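Local atomic coordinates of 2-oxoadipate dioxygenase/decarboxylase (Pseudomonas putida, PDB entry 6W1G), a protein that catalyses the iron(II)- and O2-dependent decarboxylation and hydroxylation of 2-oxoadipate to D-2-hydroxyglutarate in D-lysine catabolism. Residues Pro9-Arg13 with Val90-Gln94; Leu56-Gly60 with Arg360-Thr364; Val75-Leu81 with Thr130-Arg134; Pro247-Val251 with Ala326-Ala330. One frame throughout, in Å; residues are numbered along the deposited sequence. Where two conformers were deposited one is given.

In the fold
Contacts 1 and 3 belong to the same part of the fold, the beta-alpha-beta-beta-beta unit that carries H70, and sit at the two ends of its helix 78-90, with centres about 21 Å apart. The active-site nickel is held by H70, H226 and E294, the residues that bind iron(II). Contact 3 comes closer to it: the S131 side chain lies about 9 Å from the nickel, M93 of contact 1 about 13 Å. Contact 4 sits on the surface, its K249 side chain also about 13 Å from the metal. Contact 2 is away from the annotated sites, its centre about 39 Å from that of contact 3; the loop it closes encloses contacts 3 and 4.

Contact 1 of 4, residues Pro9-Arg13 with Val90-Gln94; sequences PDSIR and VMGMQ
This is a largely buried helix-to-turn contact, in which the first turn of helix 9-27 packs on the loop leading from helix 78-90 into strand 94-100. R13 carries it. Its NH1 donates to M91 O at 2.8 Å, with an N-H...O angle of 152° and the oxygen close to the guanidinium plane. NH1 and NH2 also both hold a single oxygen, D10 OD1, one turn back on the same helix; the salt bridge, NH2 to OD1, measures 2.9 Å. A bend at chi3 (62°) turns the guanidinium back toward D10, and the methylene chain before it runs over M93, CD lying 3.5 Å from M93 CG. Water 1 donates to both D10 OD1 and G92 O. The apolar side is made by I12, whose CG2 meets M91 CG at 3.7 Å with the two side chains crossing at about a right angle, and whose CD1 faces V90 CG1 at 4.3 Å. P9 CB rests against the carbonyl oxygen V90 O. G92, with phi 71°, is the C-prime residue of the Schellman motif that ends helix 78-90. R13 NE goes on to S124 O. With an alanine here, M91 O is likely to be left without this donor and the D10 carboxylate without its counter-charge. The charge of R13 is probably balanced largely by D10 within its own helix, while NH1 also meets the M91 carbonyl at the end of another.

Contact 2 of 4, residues Leu56-Gly60 with Arg360-Thr364; sequences LRWTG and RYFAT
Aromatic packing comes first: W58, in the last turn of helix 50-59, lies against F362 on strand 359-363. The six-membered ring of W58 and the F362 ring are 27° from parallel but slid so far apart, 5.9 Å between centroids, that they barely overlap. The closest approach of the two side chains is W58 CE3 to F362 CB, 3.6 Å. The face of the F362 ring takes a backbone oxygen instead: W58 O sits 3.4 Å above its plane, toward the rim. Farther along the indole, W58 CH2 reaches T364 CG2 at 3.9 Å and A363 O lies at the ring edge. The strand pairs antiparallel with 389-393, forming a two-stranded sheet that the helix end packs on; from this sheet H390 stacks on W58 as well. Polar contacts gather where the helix stops at G60. R360 NH1 gives a weak hydrogen bond to T59 O, 3.0 Å at 130°, and water 2 bridges the same pair, accepting from R360 NH2 at 2.8 Å and donating to T59 O. The arginine chain turns at chi3 (74°), and its guanidinium presents a face to F362 CZ, 3.8 Å above the centre, while NH1 is at the edge of the phenyl ring. The T59 hydroxyl is hydrogen-bonded to E61 OE2 and A55 O; that of T364, at the N-cap of helix 365-369, is bonded to G387 O and G367 N.

Contact 3 of 4, residues Val75-Leu81 with Thr130-Arg134; sequences VGTAEEL and TSLLR
The flat groups here are peptides: those on the two sides of V75 meet strand 127-133 edge to edge, donors nearly in line with the carbonyls, and L132 CD1 lies over one face of the G76-T77 peptide. V75 N donates to S131 O at 2.8 Å, and V75 O accepts from L133 N at 3.0 Å, both bonds close to straight (170° and 174°). This parallel pairing, V75 opposite L132, joins the first and fourth strands of the beta-alpha-beta-beta-beta module of the glyoxalase clan. Helix 78-90 starts just after V75 and comes back over the sheet on the side of V75 and L132. L81 extends from it to the strand, CD2 to L132 CD2 at 4.0 Å and CD1 to T130 CG2 at 3.9 Å; F429 and A432 of helix 424-433 add to this apolar layer. S131 points away from segment 75-81; its side chain lies about 4 Å from that of R74, its hydroxyl bonded to S110 OG. E80 OE1 accepts from G76 N at 2.9 Å while OE2 pairs with R154. T77 OG1 caps the helix by taking E80 N at 3.0 Å. L132 turns its branch away from its own amide nitrogen (chi1 171°), which brings CD1 to 3.6 Å from T77 O.

Contact 4 of 4, residues Pro247-Val251 with Ala326-Ala330; sequences PPKAV and AEANA
E327 OE1 accepts from A250 N at 2.8 Å, and its companion OE2 takes the next amide along, V251 N, at 3.0 Å. One carboxylate therefore holds two successive N-H groups of the 247-251 loop. OE1 uses its syn lone pair; OE2 is also met on the syn side, 15° out of the carboxylate plane, by a bond that is nearly straight at 176°. A turn at chi2 (-66°) swings the carboxylate across to the loop. K249 packs on it with carbon, not charge: its CD is 3.6 Å from E327 CD, the two chains crossing at about a right angle, while NZ stays 5.8 Å from OE1, so any attraction between the opposite charges is probably weak and long-range. The methyl of the buried A330 also touches the loop, its CB 3.7 Å from both A250 CB and V251 CG2. A glutamine in place of E327 has one carbonyl oxygen, and its NH2 would probably face the other backbone N-H, leaving A250 N or V251 N without its acceptor. The 326-330 turn links helix 304-321 to helix 330-341, whose first residue is A330. The 247-251 loop leads from helix 234-240 toward strand 264-275, where K249 pairs by its backbone with S268 and its carbonyl meets the T267 hydroxyl.

Contact 1 of 4, residues Pro9-Arg13 with Val90-Gln94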
loop_
_atom_site.group_PDB
_atom_site.type_symbol
_atom_site.label_atom_id
_atom_site.label_comp_id
_atom_site.label_asym_id
_atom_site.label_seq_id
_atom_site.Cartn_x
_atom_site.Cartn_y
_atom_site.Cartn_z
ATOM N N PRO A 9 10.154 16.889 2.138
ATOM C CA PRO A 9 9.138 15.992 2.679
ATOM C C PRO A 9 9.439 14.525 2.401
ATOM O O PRO A 9 9.126 13.659 3.227
ATOM C CB PRO A 9 7.868 16.458 1.958
ATOM C CG PRO A 9 8.128 17.926 1.699
ATOM C CD PRO A 9 9.572 18.011 1.373
ATOM N N ASP A 10 10.048 14.218 1.248
ATOM C CA ASP A 10 10.381 12.824 0.953
ATOM C C ASP A 10 11.361 12.255 1.971
ATOM O O ASP A 10 11.266 11.087 2.362
ATOM C CB ASP A 10 11.007 12.720 -0.446
ATOM C CG ASP A 10 10.056 13.092 -1.567
ATOM O OD1 ASP A 10 8.827 12.891 -1.474
ATOM O OD2 ASP A 10 10.573 13.580 -2.580
ATOM N N SER A 11 12.305 13.070 2.438
ATOM C CA SER A 11 13.264 12.606 3.439
ATOM C C SER A 11 12.579 12.353 4.768
ATOM O O SER A 11 12.930 11.417 5.487
ATOM C CB SER A 11 14.427 13.578 3.589
ATOM O OG SER A 11 14.069 14.772 4.249
ATOM N N ILE A 12 11.638 13.211 5.150
ATOM C CA ILE A 12 10.878 12.980 6.376
ATOM C C ILE A 12 10.094 11.666 6.271
ATOM O O ILE A 12 10.060 10.877 7.225
ATOM C CB ILE A 12 9.920 14.142 6.688
ATOM C CG1 ILE A 12 10.674 15.482 6.689
ATOM C CG2 ILE A 12 9.275 13.958 8.042
ATOM C CD1 ILE A 12 9.779 16.698 7.003
ATOM N N ARG A 13 9.462 11.415 5.111
ATOM C CA ARG A 13 8.733 10.170 4.914
ATOM C C ARG A 13 9.649 8.964 5.071
ATOM O O ARG A 13 9.294 7.982 5.730
ATOM C CB ARG A 13 8.087 10.175 3.532
ATOM C CG ARG A 13 7.213 8.984 3.284
ATOM C CD ARG A 13 6.399 9.069 2.007
ATOM N NE ARG A 13 7.214 9.137 0.826
ATOM C CZ ARG A 13 7.534 10.212 0.113
ATOM N NH1 ARG A 13 7.123 11.418 0.437
ATOM N NH2 ARG A 13 8.305 10.070 -0.951
ATOM N N VAL A 90 2.761 16.578 5.754
ATOM C CA VAL A 90 4.109 17.013 6.151
ATOM C C VAL A 90 5.155 16.157 5.470
ATOM O O VAL A 90 6.263 16.604 5.159
ATOM C CB VAL A 90 4.261 16.957 7.693
ATOM C CG1 VAL A 90 5.698 17.246 8.093
ATOM C CG2 VAL A 90 3.298 17.941 8.321
ATOM N N MET A 91 4.827 14.883 5.255
ATOM C CA MET A 91 5.713 13.898 4.647
ATOM C C MET A 91 5.429 13.669 3.171
ATOM O O MET A 91 5.814 12.623 2.630
ATOM C CB MET A 91 5.607 12.596 5.426
ATOM C CG MET A 91 6.018 12.783 6.854
ATOM S SD MET A 91 6.063 11.301 7.833
ATOM C CE MET A 91 4.458 10.978 7.954
ATOM N N GLY A 92 4.755 14.611 2.510
ATOM C CA GLY A 92 4.567 14.482 1.096
ATOM C C GLY A 92 3.605 13.386 0.686
ATOM O O GLY A 92 3.670 12.925 -0.464
ATOM N N MET A 93 2.724 12.960 1.593
ATOM C CA MET A 93 1.811 11.861 1.319
ATOM C C MET A 93 0.430 12.428 1.129
ATOM O O MET A 93 -0.048 13.153 2.018
ATOM C CB MET A 93 1.844 10.886 2.497
ATOM C CG MET A 93 3.200 10.235 2.648
ATOM S SD MET A 93 3.497 9.440 4.263
ATOM C CE MET A 93 2.465 8.023 4.022
ATOM N N GLN A 94 -0.217 12.139 0.073
ATOM C CA GLN A 94 -1.536 12.585 -0.311
ATOM C C GLN A 94 -2.500 11.422 -0.346
ATOM O O GLN A 94 -2.090 10.296 -0.606
ATOM C CB GLN A 94 -1.515 13.256 -1.676
ATOM C CG GLN A 94 -0.558 14.392 -1.736
ATOM C CD GLN A 94 -0.488 14.972 -3.132
ATOM O OE1 GLN A 94 -1.522 15.281 -3.740
ATOM N NE2 GLN A 94 0.728 15.107 -3.667
HETATM O O HOH W 1 5.984 13.699 -2.201
#

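Contact 2 of 4, residues Leu56-Gly60 with Arg360-Thr364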
loop_
_atom_site.group_PDB
_atom_site.type_symbol
_atom_site.label_atom_id
_atom_site.label_comp_id
_atom_site.label_asym_id
_atom_site.label_seq_id
_atom_site.Cartn_x
_atom_site.Cartn_y
_atom_site.Cartn_z
ATOM N N LEU A 56 14.456 -3.833 -12.246
ATOM C CA LEU A 56 14.546 -2.981 -11.077
ATOM C C LEU A 56 15.633 -1.927 -11.214
ATOM O O LEU A 56 15.528 -0.833 -10.631
ATOM C CB LEU A 56 14.776 -3.850 -9.835
ATOM C CG LEU A 56 13.704 -4.866 -9.511
ATOM C CD1 LEU A 56 14.201 -5.871 -8.518
ATOM C CD2 LEU A 56 12.439 -4.185 -8.964
ATOM N N ARG A 57 16.681 -2.202 -11.988
ATOM C CA ARG A 57 17.682 -1.190 -12.280
ATOM C C ARG A 57 17.123 -0.094 -13.193
ATOM O O ARG A 57 17.264 1.085 -12.885
ATOM C CB ARG A 57 18.906 -1.838 -12.942
ATOM C CG ARG A 57 20.000 -0.864 -13.234
ATOM C CD ARG A 57 21.141 -1.407 -14.072
ATOM N NE ARG A 57 20.780 -1.731 -15.441
ATOM C CZ ARG A 57 20.656 -0.845 -16.424
ATOM N NH1 ARG A 57 20.840 0.465 -16.222
ATOM N NH2 ARG A 57 20.339 -1.286 -17.621
ATOM N N TRP A 58 16.437 -0.474 -14.275
ATOM C CA TRP A 58 15.894 0.522 -15.196
ATOM C C TRP A 58 15.029 1.509 -14.450
ATOM O O TRP A 58 15.074 2.712 -14.715
ATOM C CB TRP A 58 15.069 -0.117 -16.314
ATOM C CG TRP A 58 15.884 -0.707 -17.402
ATOM C CD1 TRP A 58 16.053 -2.016 -17.688
ATOM C CD2 TRP A 58 16.646 0.012 -18.393
ATOM N NE1 TRP A 58 16.884 -2.198 -18.787
ATOM C CE2 TRP A 58 17.262 -0.950 -19.215
ATOM C CE3 TRP A 58 16.867 1.364 -18.650
ATOM C CZ2 TRP A 58 18.088 -0.588 -20.293
ATOM C CZ3 TRP A 58 17.678 1.717 -19.709
ATOM C CH2 TRP A 58 18.272 0.753 -20.494
ATOM N N THR A 59 14.134 1.010 -13.600
ATOM C CA THR A 59 13.124 1.866 -12.997
ATOM C C THR A 59 13.604 2.548 -11.730
ATOM O O THR A 59 12.887 3.382 -11.185
ATOM C CB THR A 59 11.894 1.042 -12.651
ATOM O OG1 THR A 59 12.266 0.100 -11.658
ATOM C CG2 THR A 59 11.279 0.352 -13.858
ATOM N N GLY A 60 14.778 2.179 -11.253
ATOM C CA GLY A 60 15.302 2.664 -10.012
ATOM C C GLY A 60 14.731 2.003 -8.789
ATOM O O GLY A 60 15.184 2.312 -7.670
ATOM N N ARG A 360 6.926 2.580 -18.050
ATOM C CA ARG A 360 7.932 3.638 -18.200
ATOM C C ARG A 360 8.926 3.231 -19.266
ATOM O O ARG A 360 9.286 2.065 -19.407
ATOM C CB ARG A 360 8.657 3.900 -16.858
ATOM C CG ARG A 360 7.741 4.443 -15.799
ATOM C CD ARG A 360 8.492 4.580 -14.436
ATOM N NE ARG A 360 9.392 5.711 -14.469
ATOM C CZ ARG A 360 10.512 5.791 -13.781
ATOM N NH1 ARG A 360 10.882 4.841 -12.958
ATOM N NH2 ARG A 360 11.274 6.870 -13.929
ATOM N N TYR A 361 9.359 4.234 -19.992
ATOM C CA TYR A 361 10.230 4.124 -21.136
ATOM C C TYR A 361 11.543 4.814 -20.827
ATOM O O TYR A 361 11.540 5.893 -20.239
ATOM C CB TYR A 361 9.571 4.789 -22.349
ATOM C CG TYR A 361 8.304 4.070 -22.770
ATOM C CD1 TYR A 361 7.070 4.340 -22.153
ATOM C CD2 TYR A 361 8.321 3.105 -23.733
ATOM C CE1 TYR A 361 5.916 3.710 -22.516
ATOM C CE2 TYR A 361 7.175 2.428 -24.108
ATOM C CZ TYR A 361 5.978 2.718 -23.485
ATOM O OH TYR A 361 4.871 2.057 -23.876
ATOM N N PHE A 362 12.659 4.233 -21.277
ATOM C CA PHE A 362 13.994 4.710 -20.969
ATOM C C PHE A 362 14.886 4.695 -22.205
ATOM O O PHE A 362 14.901 3.731 -22.962
ATOM C CB PHE A 362 14.632 3.827 -19.896
ATOM C CG PHE A 362 13.794 3.728 -18.648
ATOM C CD1 PHE A 362 13.778 4.741 -17.702
ATOM C CD2 PHE A 362 12.952 2.642 -18.446
ATOM C CE1 PHE A 362 12.978 4.664 -16.585
ATOM C CE2 PHE A 362 12.144 2.583 -17.319
ATOM C CZ PHE A 362 12.157 3.575 -16.396
ATOM N N ALA A 363 15.696 5.747 -22.349
ATOM C CA ALA A 363 16.745 5.732 -23.352
ATOM C C ALA A 363 17.818 4.726 -22.970
ATOM O O ALA A 363 18.302 4.721 -21.838
ATOM C CB ALA A 363 17.356 7.127 -23.417
ATOM N N THR A 364 18.230 3.909 -23.913
ATOM C CA THR A 364 19.290 2.955 -23.682
ATOM C C THR A 364 20.651 3.554 -24.010
ATOM O O THR A 364 20.782 4.602 -24.628
ATOM C CB THR A 364 19.092 1.698 -24.519
ATOM O OG1 THR A 364 19.305 2.069 -25.866
ATOM C CG2 THR A 364 17.715 1.087 -24.348
HETATM O O HOH W 2 13.465 6.439 -12.264
#

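Contact 3 of 4, residues Val75-Leu81 with Thr130-Arg134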
loop_
_atom_site.group_PDB
_atom_site.type_symbol
_atom_site.label_atom_id
_atom_site.label_comp_id
_atom_site.label_asym_id
_atom_site.label_seq_id
_atom_site.Cartn_x
_atom_site.Cartn_y
_atom_site.Cartn_z
ATOM N N VAL A 75 -8.919 4.786 11.964
ATOM C CA VAL A 75 -9.305 5.904 12.804
ATOM C C VAL A 75 -10.816 5.866 12.986
ATOM O O VAL A 75 -11.546 5.161 12.271
ATOM C CB VAL A 75 -8.825 7.269 12.263
ATOM C CG1 VAL A 75 -7.343 7.326 12.274
ATOM C CG2 VAL A 75 -9.380 7.546 10.874
ATOM N N GLY A 76 -11.299 6.629 13.963
ATOM C CA GLY A 76 -12.667 6.519 14.385
ATOM C C GLY A 76 -13.571 7.686 14.088
ATOM O O GLY A 76 -14.782 7.544 14.227
ATOM N N THR A 77 -13.025 8.850 13.756
ATOM C CA THR A 77 -13.848 10.030 13.554
ATOM C C THR A 77 -13.354 10.818 12.352
ATOM O O THR A 77 -12.190 10.716 11.937
ATOM C CB THR A 77 -13.827 11.000 14.759
ATOM O OG1 THR A 77 -12.560 11.668 14.782
ATOM C CG2 THR A 77 -14.123 10.301 16.070
ATOM N N ALA A 78 -14.270 11.599 11.779
ATOM C CA ALA A 78 -13.922 12.496 10.681
ATOM C C ALA A 78 -12.774 13.429 11.053
ATOM O O ALA A 78 -11.862 13.666 10.244
ATOM C CB ALA A 78 -15.151 13.312 10.231
ATOM N N GLU A 79 -12.807 13.985 12.262
ATOM C CA GLU A 79 -11.749 14.890 12.693
ATOM C C GLU A 79 -10.392 14.177 12.722
ATOM O O GLU A 79 -9.366 14.758 12.348
ATOM C CB GLU A 79 -12.140 15.431 14.063
ATOM C CG GLU A 79 -13.419 16.332 14.094
ATOM C CD GLU A 79 -14.782 15.710 13.716
ATOM O OE1 GLU A 79 -15.086 14.517 13.993
ATOM O OE2 GLU A 79 -15.605 16.481 13.192
ATOM N N GLU A 80 -10.376 12.909 13.168
ATOM C CA GLU A 80 -9.131 12.141 13.148
ATOM C C GLU A 80 -8.626 11.945 11.720
ATOM O O GLU A 80 -7.423 12.063 11.467
ATOM C CB GLU A 80 -9.299 10.789 13.850
ATOM C CG GLU A 80 -9.420 10.925 15.383
ATOM C CD GLU A 80 -9.720 9.639 16.106
ATOM O OE1 GLU A 80 -9.865 8.585 15.466
ATOM O OE2 GLU A 80 -9.811 9.706 17.347
ATOM N N LEU A 81 -9.519 11.619 10.796
ATOM C CA LEU A 81 -9.112 11.430 9.405
ATOM C C LEU A 81 -8.574 12.722 8.801
ATOM O O LEU A 81 -7.534 12.733 8.128
ATOM C CB LEU A 81 -10.280 10.885 8.573
ATOM C CG LEU A 81 -9.948 10.598 7.114
ATOM C CD1 LEU A 81 -8.898 9.508 6.947
ATOM C CD2 LEU A 81 -11.222 10.236 6.374
ATOM N N THR A 130 -5.415 3.817 5.290
ATOM C CA THR A 130 -6.090 4.440 6.415
ATOM C C THR A 130 -7.586 4.226 6.278
ATOM O O THR A 130 -8.219 4.718 5.335
ATOM C CB THR A 130 -5.760 5.912 6.457
ATOM O OG1 THR A 130 -4.347 6.078 6.548
ATOM C CG2 THR A 130 -6.403 6.609 7.650
ATOM N N SER A 131 -8.167 3.519 7.254
ATOM C CA SER A 131 -9.603 3.253 7.255
ATOM C C SER A 131 -10.299 4.131 8.270
ATOM O O SER A 131 -9.765 4.379 9.353
ATOM C CB SER A 131 -9.852 1.789 7.599
ATOM O OG SER A 131 -9.240 0.899 6.691
ATOM N N LEU A 132 -11.491 4.574 7.900
ATOM C CA LEU A 132 -12.364 5.280 8.810
ATOM C C LEU A 132 -13.552 4.382 9.143
ATOM O O LEU A 132 -14.271 3.923 8.248
ATOM C CB LEU A 132 -12.836 6.569 8.143
ATOM C CG LEU A 132 -13.916 7.298 8.912
ATOM C CD1 LEU A 132 -13.503 7.775 10.300
ATOM C CD2 LEU A 132 -14.404 8.500 8.095
ATOM N N LEU A 133 -13.725 4.114 10.437
ATOM C CA LEU A 133 -14.854 3.349 10.932
ATOM C C LEU A 133 -16.150 4.109 10.677
ATOM O O LEU A 133 -16.226 5.322 10.881
ATOM C CB LEU A 133 -14.666 3.148 12.434
ATOM C CG LEU A 133 -15.664 2.251 13.165
ATOM C CD1 LEU A 133 -15.442 0.806 12.798
ATOM C CD2 LEU A 133 -15.519 2.472 14.681
ATOM N N ARG A 134 -17.184 3.384 10.239
ATOM C CA ARG A 134 -18.515 3.948 10.028
ATOM C C ARG A 134 -19.413 3.471 11.160
ATOM O O ARG A 134 -19.602 2.260 11.340
ATOM C CB ARG A 134 -19.079 3.537 8.670
ATOM C CG ARG A 134 -18.148 3.910 7.519
ATOM C CD ARG A 134 -18.886 3.990 6.183
ATOM N NE ARG A 134 -19.799 5.131 6.137
ATOM C CZ ARG A 134 -20.621 5.384 5.131
ATOM N NH1 ARG A 134 -20.642 4.561 4.098
ATOM N NH2 ARG A 134 -21.421 6.454 5.142
#

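Contact 4 of 4, residues Pro247-Val251 with Ala326-Ala330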
loop_
_atom_site.group_PDB
_atom_site.type_symbol
_atom_site.label_atom_id
_atom_site.label_comp_id
_atom_site.label_asym_id
_atom_site.label_seq_id
_atom_site.Cartn_x
_atom_site.Cartn_y
_atom_site.Cartn_z
ATOM N N PRO A 247 3.072 -19.409 9.742
ATOM C CA PRO A 247 2.433 -20.059 8.592
ATOM C C PRO A 247 1.387 -19.129 8.030
ATOM O O PRO A 247 0.480 -18.683 8.764
ATOM C CB PRO A 247 1.782 -21.310 9.187
ATOM C CG PRO A 247 1.650 -21.028 10.605
ATOM C CD PRO A 247 2.823 -20.145 10.981
ATOM N N PRO A 248 1.451 -18.825 6.753
ATOM C CA PRO A 248 0.482 -17.872 6.226
ATOM C C PRO A 248 -0.741 -18.608 5.723
ATOM O O PRO A 248 -0.766 -19.831 5.595
ATOM C CB PRO A 248 1.215 -17.257 5.042
ATOM C CG PRO A 248 2.049 -18.392 4.508
ATOM C CD PRO A 248 2.512 -19.122 5.770
ATOM N N LYS A 249 -1.759 -17.823 5.427
ATOM C CA LYS A 249 -2.884 -18.347 4.691
ATOM C C LYS A 249 -2.408 -18.883 3.354
ATOM O O LYS A 249 -1.636 -18.231 2.630
ATOM C CB LYS A 249 -3.894 -17.222 4.503
ATOM C CG LYS A 249 -4.513 -16.684 5.805
ATOM C CD LYS A 249 -5.443 -17.653 6.484
ATOM C CE LYS A 249 -6.440 -16.868 7.350
ATOM N NZ LYS A 249 -6.693 -17.514 8.663
ATOM N N ALA A 250 -2.834 -20.097 3.031
ATOM C CA ALA A 250 -2.496 -20.677 1.738
ATOM C C ALA A 250 -3.120 -19.910 0.584
ATOM O O ALA A 250 -2.522 -19.841 -0.488
ATOM C CB ALA A 250 -2.979 -22.114 1.678
ATOM N N VAL A 251 -4.319 -19.356 0.764
ATOM C CA VAL A 251 -4.909 -18.512 -0.259
ATOM C C VAL A 251 -4.130 -17.207 -0.346
ATOM O O VAL A 251 -3.988 -16.468 0.629
ATOM C CB VAL A 251 -6.375 -18.228 0.066
ATOM C CG1 VAL A 251 -6.937 -17.189 -0.869
ATOM C CG2 VAL A 251 -7.213 -19.494 -0.000
ATOM N N ALA A 326 -11.581 -19.835 0.782
ATOM C CA ALA A 326 -11.213 -20.103 2.161
ATOM C C ALA A 326 -10.030 -21.054 2.158
ATOM O O ALA A 326 -9.663 -21.620 1.126
ATOM C CB ALA A 326 -12.376 -20.727 2.938
ATOM N N GLU A 327 -9.433 -21.235 3.335
ATOM C CA GLU A 327 -8.310 -22.159 3.462
ATOM C C GLU A 327 -8.713 -23.587 3.137
ATOM O O GLU A 327 -7.884 -24.364 2.649
ATOM C CB GLU A 327 -7.745 -22.062 4.875
ATOM C CG GLU A 327 -7.075 -20.715 5.122
ATOM C CD GLU A 327 -5.839 -20.526 4.273
ATOM O OE1 GLU A 327 -4.838 -21.209 4.562
ATOM O OE2 GLU A 327 -5.863 -19.715 3.309
ATOM N N ALA A 328 -9.972 -23.948 3.387
ATOM C CA ALA A 328 -10.387 -25.328 3.172
ATOM C C ALA A 328 -10.390 -25.679 1.694
ATOM O O ALA A 328 -10.178 -26.845 1.335
ATOM C CB ALA A 328 -11.772 -25.559 3.775
ATOM N N ASN A 329 -10.624 -24.693 0.829
ATOM C CA ASN A 329 -10.631 -24.905 -0.612
ATOM C C ASN A 329 -9.393 -24.349 -1.310
ATOM O O ASN A 329 -9.408 -24.186 -2.537
ATOM C CB ASN A 329 -11.899 -24.285 -1.207
ATOM C CG ASN A 329 -12.078 -22.809 -0.831
ATOM O OD1 ASN A 329 -11.123 -22.027 -0.822
ATOM N ND2 ASN A 329 -13.320 -22.427 -0.511
ATOM N N ALA A 330 -8.317 -24.073 -0.554
ATOM C CA ALA A 330 -7.218 -23.254 -1.078
ATOM C C ALA A 330 -6.568 -23.861 -2.319
ATOM O O ALA A 330 -6.270 -23.144 -3.280
ATOM C CB ALA A 330 -6.158 -23.003 -0.002
#